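Local coordinates for cephalosporin acylase (Bacillus halodurans, PDB 2NLZ), which is of unknown function but, as a member of the gamma-glutamyltranspeptidase family of N-terminal nucleophile hydrolases, probably cleaves amide bonds such as those of acylated cephalosporins, at residues Gly80-Leu85 / Arg263-Pro268; Gly273-Glu278 / Met443-His448; Gly424-Thr427 / Pro432-Pro435; Gly434-Met439 / Gln450-Thr455; Leu460-Ala465 / Ile514-Pro519. The protein carries 1 engineered substitution. All blocks are in the same frame, centred on the assembly; numbering follows the deposited sequence.

In the fold
The five contacts lie in one gamma-glutamyltranspeptidase family region and sample the layered alpha-beta-beta-alpha architecture of N-terminal nucleophile hydrolases. Contact 1 comes first along the chain and joins strands of the two beta layers. Contact 2 pairs helices 274-283 and 444-457, and its long loop encloses contact 3, the hairpin of strands 424-428 and 431-438. Contacts 3 and 4 share Gly434 and Pro435, their centres about 9 Å apart. Contact 4 lays helix 444-457 on that hairpin, and contact 5 brings the following helix 462-467 onto strand 512-517. Contacts 3, 4 and 5 thus follow neighbouring strands with two successive helices packed on them; the centres of contacts 1 and 5 are about 18 Å apart.

Contact 1: Gly80-Leu85 / Arg263-Pro268; sequences GKLHGL and RVWEIP
Leu82 of strand 81-87 meets Trp265 of strand 262-266 in the apolar core between the two beta layers of the N-terminal nucleophile hydrolase sandwich. A single methyl does the touching: Leu82 CD2 lies over one face of the indole, 3.6 Å from Trp265 CG, and is displaced toward the rim of the ring system. Measured to the centroid of the five-membered ring, CD2 of Leu82 is 3.9 Å away and over the face, a CH-pi contact. The first torsion of Trp265 (chi1 -62°) sets CG opposite the carbonyl carbon, and chi2 of 90° turns the flat of the indole to the methyl. The two strands head in nearly the same direction, 20° apart over their touching parts, yet they do not pair with each other. Strand 250-259 hydrogen-bonds to both, through Gly84 with Val252 and Val264 with Ile257; between the two segments themselves there is no hydrogen bond. Phe425 touches both Leu82 and Trp265 and extends the same apolar cluster. Replacing Trp265 with an alanine would probably open a gap beneath Leu82 CD2 and deprive Phe425 of a neighbour. Farther along, where strand 262-266 gives way to a loop, the end of Ile267 bends back toward the other strand. Its CD1 rests 3.8 Å from Gly84 CA, against backbone that bears no side chain, and 4.1 Å from Leu85 N.

Contact 2: Gly273-Glu278 / Met443-His448; sequences GLVALE and MQPQGH
Val275 and Ala276 in the first turns of helix 274-283 pack on Pro445 and His448 at the start of helix 444-457, within a helical layer of the alpha-beta-beta-alpha fold. The two short helical segments run 39° apart in direction, with axes 8.3 Å from each other at closest approach. The contact across them is apolar, with no hydrogen bond from one to the other. Pro445 supplies its ring: CB is 3.8 Å from Val275 CG1, and the proline CG lies near Val275 CB. The branch used, CG1 of Val275, stands opposite the backbone nitrogen (chi1 175°). Backbone also takes part, since Pro445 CB comes within 3.8 Å of Ala276 N, and the small alanine lets the chains approach to a CA-CA distance of 4.6 Å between Ala276 and Pro445.

The polar bonds lie within the helices or lead outside the pair. Within helix 444-457, Gly447 N donates to Met443 O at 2.8 Å, and His448 N donates to Gln444 O. The imidazole of His448 is engaged elsewhere, its ND1 hydrogen-bonded to Glu266 OE2 and its ring edge-to-face with Phe436. What His448 gives to the facing helix is its CB, 3.9 Å from Ala276 CB.

Contact 3: Gly424-Thr427 / Pro432-Pro435; sequences GFLT and PIGP
A first torsion of -151° swings the Phe425 ring away from its own backbone nitrogen and across Gly434, while chi1 of 88° in Ile433 places CG1 between N and C, alongside Leu426. These residues belong to the beta hairpin of strands 424-428 and 431-438, interrupted here by a classic beta bulge. Ile433 and Gly434 both face Leu426, and the amide nitrogens of the two, each 3.0 Å from Leu426 O, reach it from the same face of its carbonyl plane. On the return side, Leu426 N donates to Gly434 O over 2.8 Å in a nearly straight bond (173°). At the backbone angles of Gly434 a CB would run into the carbonyl oxygen of Ile433 and into Pro435 CD; its CA lies over the face of the Phe425 ring in a CH-pi contact, 4.1 Å from the centroid. Leu426 and Ile433 run side by side and point the same way, with Leu426 CD2 against Ile433 CD1. The Phe425 ring also touches Leu75 and Trp77 of the other beta layer. A serine in place of Phe425 would probably leave Gly434 without its aromatic cover and open a gap between the layers. Around the ring, Pro435 N lies over the same face as Gly434 O, whereas Pro432 CB approaches at the edge, 4.0 Å from Phe425 CE2.

Contact 4: Gly434-Met439 / Gln450-Thr455; sequences GPFGVM and QVMMNT
Met452 lays its terminal methyl on the phenyl ring of Phe436, with CE 3.5 Å from the ring centroid and 11° off the normal, almost directly over the middle. The sulfur follows obliquely, SD standing 4.3 Å from the Phe436 centroid, which makes this a Met-aromatic contact as well as a CH-pi one. The methionine chain, bent at chi2 and chi3, crosses the phenyl at about a right angle. Val451 adds both branches: CG2 touches Phe436 CD2 at 3.7 Å, and CG1 meets Val438 CG2 at 3.7 Å. Phe436 and Val438 therefore present one face of strand 431-438 to helix 444-457, the helix-on-sheet layering of the N-terminal nucleophile hydrolase fold. With chi1 at 70°, CG of Phe436 sits between the backbone N and the carbonyl carbon, and from there the ring offers its face to Met452 CE. Behind Val451, its carbonyl oxygen takes two donors from opposite faces of the carbonyl plane, Thr455 OG1 at 2.8 Å and Thr455 N at 2.9 Å, where the helix widens into a pi-type turn. Trp516 of strand 512-517 backs Phe436, Met452 and Thr455. Farther out, Phe5 of the second subunit packs on Thr455, while Asn454 OD1 is hydrogen-bonded to Lys291 NZ.

Contact 5: Leu460-Ala465 / Ile514-Pro519; sequences LNPQAA and IIWRDP
Pro462 packing on Ile514 and Trp516 is an apolar helix-to-strand contact, where the first turn of helix 462-467 settles on strand 512-517 at the side of the fold facing the second subunit. The proline ring spans both strand residues: its CB lies 3.5 Å from Ile514 CG2, and its CD is 3.9 Å from Trp516 CD1, approaching the indole obliquely. Ile514 CG2, opposite its backbone nitrogen (CG1 at chi1 -72°), also sits over the centre of the Trp516 ring system, so one methyl serves the proline and the indole together. One turn on, Ala465 CB approaches Ile514 CD1 at 4.2 Å. Beside this apolar patch a water accepts from Trp516 NE1 at 3.2 Å in the plane of the indole and donates to Leu460 O at 2.9 Å, tying the loop to the strand. Asn461 is the N-cap, its OD1 accepting from Ala464 N at 2.7 Å (166°), which fixes the start of the helix just ahead of Pro462. Strand 512-517 runs between strands 431-438 and 524-528, and Asn454 ND2 from helix 444-457 reaches Ala465 O, while Tyr12 and Pro11 of the second subunit pack on Leu460 and Ala464 respectively.

Contact 1: Gly80-Leu85 / Arg263-Pro268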
# COMPACT_ATOMS: atom_id res chain seq x y z
N GLY D 80 -27.03 -35.10 -9.42
CA GLY D 80 -26.03 -35.68 -8.52
C GLY D 80 -24.80 -36.35 -9.13
O GLY D 80 -24.15 -37.17 -8.48
N LYS D 81 -24.46 -35.98 -10.36
CA LYS D 81 -23.38 -36.62 -11.11
C LYS D 81 -22.58 -35.59 -11.92
O LYS D 81 -23.15 -34.69 -12.56
CB LYS D 81 -23.95 -37.69 -12.04
CG LYS D 81 -22.94 -38.68 -12.63
CD LYS D 81 -22.48 -39.72 -11.61
CE LYS D 81 -22.25 -41.09 -12.26
NZ LYS D 81 -21.46 -41.03 -13.52
N LEU D 82 -21.26 -35.72 -11.90
CA LEU D 82 -20.42 -34.83 -12.68
C LEU D 82 -20.17 -35.42 -14.06
O LEU D 82 -19.74 -36.56 -14.18
CB LEU D 82 -19.10 -34.55 -11.97
CG LEU D 82 -18.25 -33.49 -12.68
CD1 LEU D 82 -18.76 -32.08 -12.40
CD2 LEU D 82 -16.80 -33.62 -12.32
N HIS D 83 -20.45 -34.63 -15.09
CA HIS D 83 -20.23 -35.05 -16.48
C HIS D 83 -19.18 -34.20 -17.19
O HIS D 83 -19.08 -32.99 -16.96
CB HIS D 83 -21.54 -35.00 -17.27
CG HIS D 83 -22.66 -35.76 -16.63
ND1 HIS D 83 -22.81 -37.12 -16.78
CD2 HIS D 83 -23.68 -35.34 -15.84
CE1 HIS D 83 -23.88 -37.51 -16.11
NE2 HIS D 83 -24.43 -36.45 -15.54
N GLY D 84 -18.40 -34.81 -18.09
CA GLY D 84 -17.38 -34.05 -18.82
C GLY D 84 -17.59 -34.05 -20.32
O GLY D 84 -17.70 -35.11 -20.93
N LEU D 85 -17.64 -32.87 -20.92
CA LEU D 85 -17.85 -32.77 -22.37
C LEU D 85 -16.60 -32.31 -23.09
O LEU D 85 -16.08 -31.22 -22.83
CB LEU D 85 -19.03 -31.84 -22.71
CG LEU D 85 -19.48 -31.83 -24.18
CD1 LEU D 85 -19.84 -33.23 -24.65
CD2 LEU D 85 -20.65 -30.88 -24.41
N ARG D 263 -12.28 -33.00 -3.63
CA ARG D 263 -11.82 -33.55 -4.90
C ARG D 263 -11.80 -32.48 -5.98
O ARG D 263 -12.81 -31.80 -6.23
CB ARG D 263 -12.65 -34.77 -5.31
CG ARG D 263 -12.52 -35.96 -4.37
CD ARG D 263 -12.80 -37.28 -5.08
NE ARG D 263 -11.67 -37.73 -5.90
CZ ARG D 263 -10.70 -38.53 -5.46
NH1 ARG D 263 -10.70 -38.96 -4.21
NH2 ARG D 263 -9.72 -38.89 -6.28
N VAL D 264 -10.64 -32.34 -6.62
CA VAL D 264 -10.44 -31.37 -7.69
C VAL D 264 -10.61 -32.05 -9.04
O VAL D 264 -9.87 -32.98 -9.38
CB VAL D 264 -9.04 -30.73 -7.59
CG1 VAL D 264 -8.90 -29.62 -8.60
CG2 VAL D 264 -8.80 -30.20 -6.21
N TRP D 265 -11.59 -31.60 -9.82
CA TRP D 265 -11.91 -32.24 -11.09
C TRP D 265 -11.42 -31.47 -12.31
O TRP D 265 -11.48 -30.24 -12.34
CB TRP D 265 -13.41 -32.46 -11.20
CG TRP D 265 -13.95 -33.34 -10.15
CD1 TRP D 265 -14.42 -32.96 -8.93
CD2 TRP D 265 -14.09 -34.77 -10.21
NE1 TRP D 265 -14.85 -34.07 -8.22
CE2 TRP D 265 -14.66 -35.19 -8.98
CE3 TRP D 265 -13.80 -35.74 -11.18
CZ2 TRP D 265 -14.93 -36.53 -8.70
CZ3 TRP D 265 -14.07 -37.07 -10.90
CH2 TRP D 265 -14.64 -37.46 -9.66
N GLU D 266 -10.92 -32.21 -13.29
CA GLU D 266 -10.56 -31.66 -14.58
C GLU D 266 -11.07 -32.60 -15.68
O GLU D 266 -11.35 -33.78 -15.42
CB GLU D 266 -9.04 -31.52 -14.70
CG GLU D 266 -8.36 -30.62 -13.66
CD GLU D 266 -8.49 -29.13 -13.95
OE1 GLU D 266 -8.81 -28.74 -15.10
OE2 GLU D 266 -8.26 -28.34 -13.00
N ILE D 267 -11.21 -32.08 -16.90
CA ILE D 267 -11.36 -32.90 -18.09
C ILE D 267 -10.07 -33.70 -18.29
O ILE D 267 -8.97 -33.15 -18.13
CB ILE D 267 -11.60 -32.01 -19.33
CG1 ILE D 267 -12.92 -31.24 -19.20
CG2 ILE D 267 -11.53 -32.83 -20.64
CD1 ILE D 267 -14.17 -32.09 -18.97
N PRO D 268 -10.18 -35.01 -18.61
CA PRO D 268 -9.04 -35.88 -18.94
C PRO D 268 -8.32 -35.46 -20.22
O PRO D 268 -8.88 -34.71 -21.01
CB PRO D 268 -9.70 -37.25 -19.13
CG PRO D 268 -11.07 -36.94 -19.51
CD PRO D 268 -11.45 -35.76 -18.67

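Contact 2: Gly273-Glu278 / Met443-His448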
# COMPACT_ATOMS: atom_id res chain seq x y z
N GLY D 273 -5.69 -30.21 -18.07
CA GLY D 273 -6.07 -30.12 -16.66
C GLY D 273 -5.27 -31.04 -15.76
O GLY D 273 -5.06 -30.76 -14.58
N LEU D 274 -4.83 -32.15 -16.34
CA LEU D 274 -3.90 -33.09 -15.72
C LEU D 274 -2.79 -32.39 -14.92
O LEU D 274 -2.46 -32.82 -13.81
CB LEU D 274 -3.27 -33.93 -16.84
CG LEU D 274 -2.62 -35.27 -16.55
CD1 LEU D 274 -1.26 -35.10 -15.89
CD2 LEU D 274 -3.55 -36.06 -15.70
N VAL D 275 -2.23 -31.32 -15.49
CA VAL D 275 -1.11 -30.59 -14.90
C VAL D 275 -1.46 -30.04 -13.54
O VAL D 275 -0.72 -30.24 -12.58
CB VAL D 275 -0.62 -29.46 -15.83
CG1 VAL D 275 0.47 -28.65 -15.15
CG2 VAL D 275 -0.11 -30.03 -17.14
N ALA D 276 -2.60 -29.37 -13.45
CA ALA D 276 -3.10 -28.86 -12.18
C ALA D 276 -3.18 -29.98 -11.15
O ALA D 276 -2.64 -29.85 -10.05
CB ALA D 276 -4.47 -28.23 -12.36
N LEU D 277 -3.82 -31.07 -11.55
CA LEU D 277 -4.00 -32.27 -10.72
C LEU D 277 -2.69 -32.88 -10.19
O LEU D 277 -2.55 -33.12 -8.99
CB LEU D 277 -4.79 -33.31 -11.52
CG LEU D 277 -6.29 -33.45 -11.22
CD1 LEU D 277 -6.90 -32.17 -10.75
CD2 LEU D 277 -7.03 -33.95 -12.43
N GLU D 278 -1.74 -33.11 -11.09
CA GLU D 278 -0.43 -33.63 -10.71
C GLU D 278 0.32 -32.66 -9.78
O GLU D 278 0.88 -33.08 -8.76
CB GLU D 278 0.40 -33.93 -11.96
CG GLU D 278 1.75 -34.56 -11.66
CD GLU D 278 2.61 -34.70 -12.89
OE1 GLU D 278 2.07 -34.77 -14.02
OE2 GLU D 278 3.84 -34.74 -12.74
N MET D 443 -1.11 -20.28 -18.55
CA MET D 443 -1.37 -19.85 -17.18
C MET D 443 -2.39 -20.79 -16.50
O MET D 443 -2.39 -20.96 -15.28
CB MET D 443 -1.88 -18.40 -17.17
CG MET D 443 -2.63 -17.96 -15.90
SD MET D 443 -1.53 -17.51 -14.56
CE MET D 443 -2.66 -17.38 -13.18
N GLN D 444 -3.24 -21.41 -17.33
CA GLN D 444 -4.45 -22.07 -16.84
C GLN D 444 -4.27 -23.04 -15.67
O GLN D 444 -4.88 -22.83 -14.61
CB GLN D 444 -5.28 -22.67 -17.99
CG GLN D 444 -5.90 -21.58 -18.87
CD GLN D 444 -7.15 -22.00 -19.60
OE1 GLN D 444 -7.33 -21.69 -20.78
NE2 GLN D 444 -8.04 -22.69 -18.91
N PRO D 445 -3.40 -24.06 -15.82
CA PRO D 445 -3.23 -24.97 -14.69
C PRO D 445 -2.66 -24.27 -13.44
O PRO D 445 -3.04 -24.61 -12.31
CB PRO D 445 -2.25 -26.01 -15.22
CG PRO D 445 -2.32 -25.89 -16.71
CD PRO D 445 -2.57 -24.45 -16.96
N GLN D 446 -1.76 -23.30 -13.67
CA GLN D 446 -1.15 -22.53 -12.59
C GLN D 446 -2.20 -21.73 -11.84
O GLN D 446 -2.17 -21.66 -10.60
CB GLN D 446 -0.05 -21.63 -13.14
CG GLN D 446 0.85 -22.36 -14.14
CD GLN D 446 2.11 -21.59 -14.49
OE1 GLN D 446 2.85 -21.13 -13.61
NE2 GLN D 446 2.38 -21.46 -15.79
N GLY D 447 -3.15 -21.16 -12.58
CA GLY D 447 -4.30 -20.47 -12.00
C GLY D 447 -5.26 -21.39 -11.27
O GLY D 447 -5.85 -21.01 -10.25
N HIS D 448 -5.41 -22.60 -11.79
CA HIS D 448 -6.19 -23.64 -11.12
C HIS D 448 -5.52 -24.04 -9.80
O HIS D 448 -6.20 -24.21 -8.78
CB HIS D 448 -6.32 -24.87 -12.02
CG HIS D 448 -7.41 -24.75 -13.05
ND1 HIS D 448 -8.17 -25.82 -13.45
CD2 HIS D 448 -7.86 -23.69 -13.75
CE1 HIS D 448 -9.05 -25.43 -14.35
NE2 HIS D 448 -8.88 -24.14 -14.57

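Contact 3: Gly424-Thr427 / Pro432-Pro435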
# COMPACT_ATOMS: atom_id res chain seq x y z
N GLY D 424 -12.72 -26.31 -14.59
CA GLY D 424 -12.51 -27.05 -13.35
C GLY D 424 -13.78 -27.21 -12.56
O GLY D 424 -14.69 -26.40 -12.68
N PHE D 425 -13.82 -28.25 -11.74
CA PHE D 425 -14.91 -28.41 -10.78
C PHE D 425 -14.41 -28.89 -9.43
O PHE D 425 -13.52 -29.73 -9.36
CB PHE D 425 -15.96 -29.37 -11.31
CG PHE D 425 -17.35 -29.09 -10.80
CD1 PHE D 425 -18.23 -28.33 -11.56
CD2 PHE D 425 -17.78 -29.59 -9.57
CE1 PHE D 425 -19.52 -28.06 -11.10
CE2 PHE D 425 -19.06 -29.32 -9.10
CZ PHE D 425 -19.93 -28.56 -9.87
N LEU D 426 -15.00 -28.36 -8.37
CA LEU D 426 -14.66 -28.75 -7.02
C LEU D 426 -15.82 -29.44 -6.30
O LEU D 426 -16.99 -29.04 -6.42
CB LEU D 426 -14.16 -27.54 -6.21
CG LEU D 426 -13.48 -27.81 -4.85
CD1 LEU D 426 -12.34 -28.81 -4.96
CD2 LEU D 426 -12.99 -26.51 -4.22
N THR D 427 -15.46 -30.46 -5.52
CA THR D 427 -16.40 -31.41 -4.92
C THR D 427 -15.89 -31.83 -3.53
O THR D 427 -14.69 -31.90 -3.31
CB THR D 427 -16.55 -32.62 -5.89
OG1 THR D 427 -17.64 -32.37 -6.77
CG2 THR D 427 -16.76 -33.94 -5.17
N PRO D 432 -21.55 -31.43 -4.61
CA PRO D 432 -20.93 -30.45 -5.47
C PRO D 432 -20.67 -29.16 -4.70
O PRO D 432 -21.56 -28.66 -3.98
CB PRO D 432 -22.00 -30.20 -6.53
CG PRO D 432 -23.28 -30.34 -5.79
CD PRO D 432 -23.02 -31.44 -4.77
N ILE D 433 -19.46 -28.63 -4.82
CA ILE D 433 -19.27 -27.29 -4.29
C ILE D 433 -19.19 -26.23 -5.41
O ILE D 433 -19.63 -25.10 -5.22
CB ILE D 433 -18.19 -27.18 -3.16
CG1 ILE D 433 -16.81 -26.94 -3.72
CG2 ILE D 433 -18.21 -28.40 -2.21
CD1 ILE D 433 -15.90 -26.41 -2.66
N GLY D 434 -18.69 -26.60 -6.59
CA GLY D 434 -18.86 -25.70 -7.73
C GLY D 434 -17.87 -25.64 -8.89
O GLY D 434 -16.84 -26.33 -8.90
N PRO D 435 -18.21 -24.82 -9.89
CA PRO D 435 -17.35 -24.60 -11.04
C PRO D 435 -16.35 -23.47 -10.81
O PRO D 435 -16.65 -22.48 -10.13
CB PRO D 435 -18.34 -24.23 -12.14
CG PRO D 435 -19.47 -23.56 -11.41
CD PRO D 435 -19.48 -24.07 -10.00

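Contact 4: Gly434-Met439 / Gln450-Thr455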
# COMPACT_ATOMS: atom_id res chain seq x y z
N GLY D 434 -18.69 -26.60 -6.59
CA GLY D 434 -18.86 -25.70 -7.73
C GLY D 434 -17.87 -25.64 -8.89
O GLY D 434 -16.84 -26.33 -8.90
N PRO D 435 -18.21 -24.82 -9.89
CA PRO D 435 -17.35 -24.60 -11.04
C PRO D 435 -16.35 -23.47 -10.81
O PRO D 435 -16.65 -22.48 -10.13
CB PRO D 435 -18.34 -24.23 -12.14
CG PRO D 435 -19.47 -23.56 -11.41
CD PRO D 435 -19.48 -24.07 -10.00
N PHE D 436 -15.15 -23.64 -11.38
CA PHE D 436 -14.13 -22.61 -11.34
C PHE D 436 -13.29 -22.74 -12.61
O PHE D 436 -13.29 -23.78 -13.26
CB PHE D 436 -13.24 -22.76 -10.09
CG PHE D 436 -12.34 -23.96 -10.12
CD1 PHE D 436 -12.78 -25.17 -9.62
CD2 PHE D 436 -11.05 -23.88 -10.63
CE1 PHE D 436 -11.96 -26.26 -9.64
CE2 PHE D 436 -10.23 -24.98 -10.65
CZ PHE D 436 -10.68 -26.17 -10.15
N GLY D 437 -12.59 -21.66 -12.95
CA GLY D 437 -11.64 -21.68 -14.05
C GLY D 437 -10.82 -20.41 -14.05
O GLY D 437 -11.31 -19.36 -13.63
N VAL D 438 -9.56 -20.51 -14.48
CA VAL D 438 -8.77 -19.32 -14.74
C VAL D 438 -8.16 -19.35 -16.14
O VAL D 438 -7.08 -19.91 -16.36
CB VAL D 438 -7.67 -19.07 -13.70
CG1 VAL D 438 -7.01 -17.71 -13.95
CG2 VAL D 438 -8.25 -19.10 -12.31
N MET D 439 -8.91 -18.77 -17.08
CA MET D 439 -8.49 -18.27 -18.39
C MET D 439 -6.99 -17.94 -18.53
O MET D 439 -6.39 -17.41 -17.61
CB MET D 439 -9.30 -16.99 -18.64
CG MET D 439 -9.55 -16.55 -20.05
SD MET D 439 -8.16 -15.69 -20.82
CE MET D 439 -7.68 -14.50 -19.60
N GLN D 450 -3.56 -22.18 -7.99
CA GLN D 450 -3.64 -21.06 -7.07
C GLN D 450 -5.02 -20.91 -6.45
O GLN D 450 -5.11 -20.86 -5.22
CB GLN D 450 -3.11 -19.76 -7.68
CG GLN D 450 -1.58 -19.78 -7.83
CD GLN D 450 -1.05 -18.71 -8.78
OE1 GLN D 450 -0.96 -17.54 -8.42
NE2 GLN D 450 -0.67 -19.11 -9.98
N VAL D 451 -6.10 -20.92 -7.25
CA VAL D 451 -7.45 -20.79 -6.67
C VAL D 451 -7.79 -21.97 -5.77
O VAL D 451 -8.47 -21.79 -4.75
CB VAL D 451 -8.61 -20.54 -7.70
CG1 VAL D 451 -8.32 -19.37 -8.61
CG2 VAL D 451 -8.90 -21.78 -8.51
N MET D 452 -7.30 -23.16 -6.12
CA MET D 452 -7.57 -24.35 -5.30
C MET D 452 -6.90 -24.26 -3.93
O MET D 452 -7.52 -24.56 -2.90
CB MET D 452 -7.20 -25.66 -6.02
CG MET D 452 -8.24 -26.15 -7.05
SD MET D 452 -9.91 -26.31 -6.38
CE MET D 452 -10.66 -24.71 -6.71
N MET D 453 -5.66 -23.80 -3.92
CA MET D 453 -4.96 -23.62 -2.65
C MET D 453 -5.49 -22.42 -1.87
O MET D 453 -5.59 -22.47 -0.64
CB MET D 453 -3.47 -23.51 -2.88
CG MET D 453 -2.87 -24.80 -3.33
SD MET D 453 -1.15 -24.82 -2.92
CE MET D 453 -0.49 -24.93 -4.55
N ASN D 454 -5.85 -21.36 -2.58
CA ASN D 454 -6.50 -20.20 -1.96
C ASN D 454 -7.82 -20.59 -1.29
O ASN D 454 -8.20 -20.03 -0.27
CB ASN D 454 -6.75 -19.10 -2.98
CG ASN D 454 -5.46 -18.45 -3.48
OD1 ASN D 454 -4.38 -18.69 -2.94
ND2 ASN D 454 -5.56 -17.65 -4.53
N THR D 455 -8.51 -21.56 -1.88
CA THR D 455 -9.80 -21.98 -1.36
C THR D 455 -9.68 -23.03 -0.26
O THR D 455 -10.18 -22.84 0.85
CB THR D 455 -10.71 -22.47 -2.49
OG1 THR D 455 -10.86 -21.40 -3.43
CG2 THR D 455 -12.08 -22.83 -1.97

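Contact 5: Leu460-Ala465 / Ile514-Pro519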
# COMPACT_ATOMS: atom_id res chain seq x y z
N LEU D 460 -9.95 -18.62 1.58
CA LEU D 460 -10.37 -17.38 0.96
C LEU D 460 -11.75 -17.55 0.36
O LEU D 460 -12.07 -18.62 -0.16
CB LEU D 460 -9.39 -16.96 -0.13
CG LEU D 460 -8.26 -15.98 0.20
CD1 LEU D 460 -8.03 -15.83 1.70
CD2 LEU D 460 -7.00 -16.39 -0.53
N ASN D 461 -12.56 -16.50 0.44
CA ASN D 461 -13.83 -16.49 -0.29
C ASN D 461 -13.60 -16.39 -1.82
O ASN D 461 -12.53 -15.96 -2.24
CB ASN D 461 -14.75 -15.40 0.25
CG ASN D 461 -14.34 -14.02 -0.16
OD1 ASN D 461 -14.04 -13.77 -1.33
ND2 ASN D 461 -14.36 -13.08 0.78
N PRO D 462 -14.60 -16.80 -2.64
CA PRO D 462 -14.47 -16.83 -4.11
C PRO D 462 -13.85 -15.56 -4.71
O PRO D 462 -12.95 -15.67 -5.55
CB PRO D 462 -15.91 -17.02 -4.59
CG PRO D 462 -16.78 -16.83 -3.38
CD PRO D 462 -15.94 -17.27 -2.24
N GLN D 463 -14.32 -14.39 -4.25
CA GLN D 463 -13.80 -13.11 -4.71
C GLN D 463 -12.36 -12.81 -4.27
O GLN D 463 -11.50 -12.45 -5.09
CB GLN D 463 -14.70 -11.96 -4.27
CG GLN D 463 -14.37 -10.67 -4.96
CD GLN D 463 -14.40 -10.81 -6.47
OE1 GLN D 463 -15.43 -11.12 -7.06
NE2 GLN D 463 -13.26 -10.57 -7.10
N ALA D 464 -12.10 -12.95 -2.96
CA ALA D 464 -10.75 -12.86 -2.42
C ALA D 464 -9.78 -13.82 -3.14
O ALA D 464 -8.65 -13.45 -3.43
CB ALA D 464 -10.77 -13.14 -0.94
N ALA D 465 -10.24 -15.04 -3.45
CA ALA D 465 -9.38 -16.02 -4.11
C ALA D 465 -8.94 -15.51 -5.47
O ALA D 465 -7.81 -15.75 -5.90
CB ALA D 465 -10.07 -17.36 -4.25
N ILE D 514 -15.64 -17.93 -10.17
CA ILE D 514 -15.91 -18.96 -9.19
C ILE D 514 -17.36 -18.81 -8.73
O ILE D 514 -17.82 -17.70 -8.47
CB ILE D 514 -14.95 -18.84 -7.96
CG1 ILE D 514 -13.52 -19.28 -8.33
CG2 ILE D 514 -15.44 -19.67 -6.79
CD1 ILE D 514 -12.45 -18.91 -7.30
N ILE D 515 -18.06 -19.93 -8.67
CA ILE D 515 -19.31 -20.04 -7.93
C ILE D 515 -19.19 -21.22 -6.96
O ILE D 515 -18.97 -22.35 -7.40
CB ILE D 515 -20.54 -20.25 -8.85
CG1 ILE D 515 -20.72 -19.08 -9.81
CG2 ILE D 515 -21.80 -20.35 -8.03
CD1 ILE D 515 -21.83 -19.28 -10.82
N TRP D 516 -19.31 -20.97 -5.66
CA TRP D 516 -19.38 -22.05 -4.67
C TRP D 516 -20.78 -22.23 -4.10
O TRP D 516 -21.44 -21.26 -3.72
CB TRP D 516 -18.38 -21.90 -3.50
CG TRP D 516 -16.89 -21.83 -3.81
CD1 TRP D 516 -15.98 -21.07 -3.15
CD2 TRP D 516 -16.15 -22.55 -4.82
NE1 TRP D 516 -14.73 -21.24 -3.69
CE2 TRP D 516 -14.80 -22.14 -4.71
CE3 TRP D 516 -16.50 -23.49 -5.80
CZ2 TRP D 516 -13.78 -22.64 -5.55
CZ3 TRP D 516 -15.49 -23.99 -6.65
CH2 TRP D 516 -14.15 -23.57 -6.51
N ARG D 517 -21.23 -23.48 -4.02
CA ARG D 517 -22.48 -23.81 -3.38
C ARG D 517 -22.23 -24.47 -2.04
O ARG D 517 -21.54 -25.49 -1.96
CB ARG D 517 -23.30 -24.75 -4.25
CG ARG D 517 -24.39 -25.44 -3.44
CD ARG D 517 -24.88 -26.74 -4.05
NE ARG D 517 -26.18 -26.48 -4.62
CZ ARG D 517 -27.36 -26.81 -4.12
NH1 ARG D 517 -28.43 -26.42 -4.79
NH2 ARG D 517 -27.48 -27.52 -3.00
N ASP D 518 -22.82 -23.89 -0.99
CA ASP D 518 -22.83 -24.50 0.34
C ASP D 518 -23.73 -25.74 0.31
O ASP D 518 -24.91 -25.63 -0.01
CB ASP D 518 -23.36 -23.49 1.36
CG ASP D 518 -23.13 -23.92 2.79
OD1 ASP D 518 -22.37 -23.22 3.49
OD2 ASP D 518 -23.70 -24.95 3.22
N PRO D 519 -23.17 -26.93 0.63
CA PRO D 519 -23.93 -28.18 0.51
C PRO D 519 -25.10 -28.30 1.50
O PRO D 519 -26.10 -28.95 1.18
CB PRO D 519 -22.88 -29.26 0.76
CG PRO D 519 -21.83 -28.60 1.57
CD PRO D 519 -21.80 -27.16 1.14
O HOH W 1 -12.31 -19.27 -2.94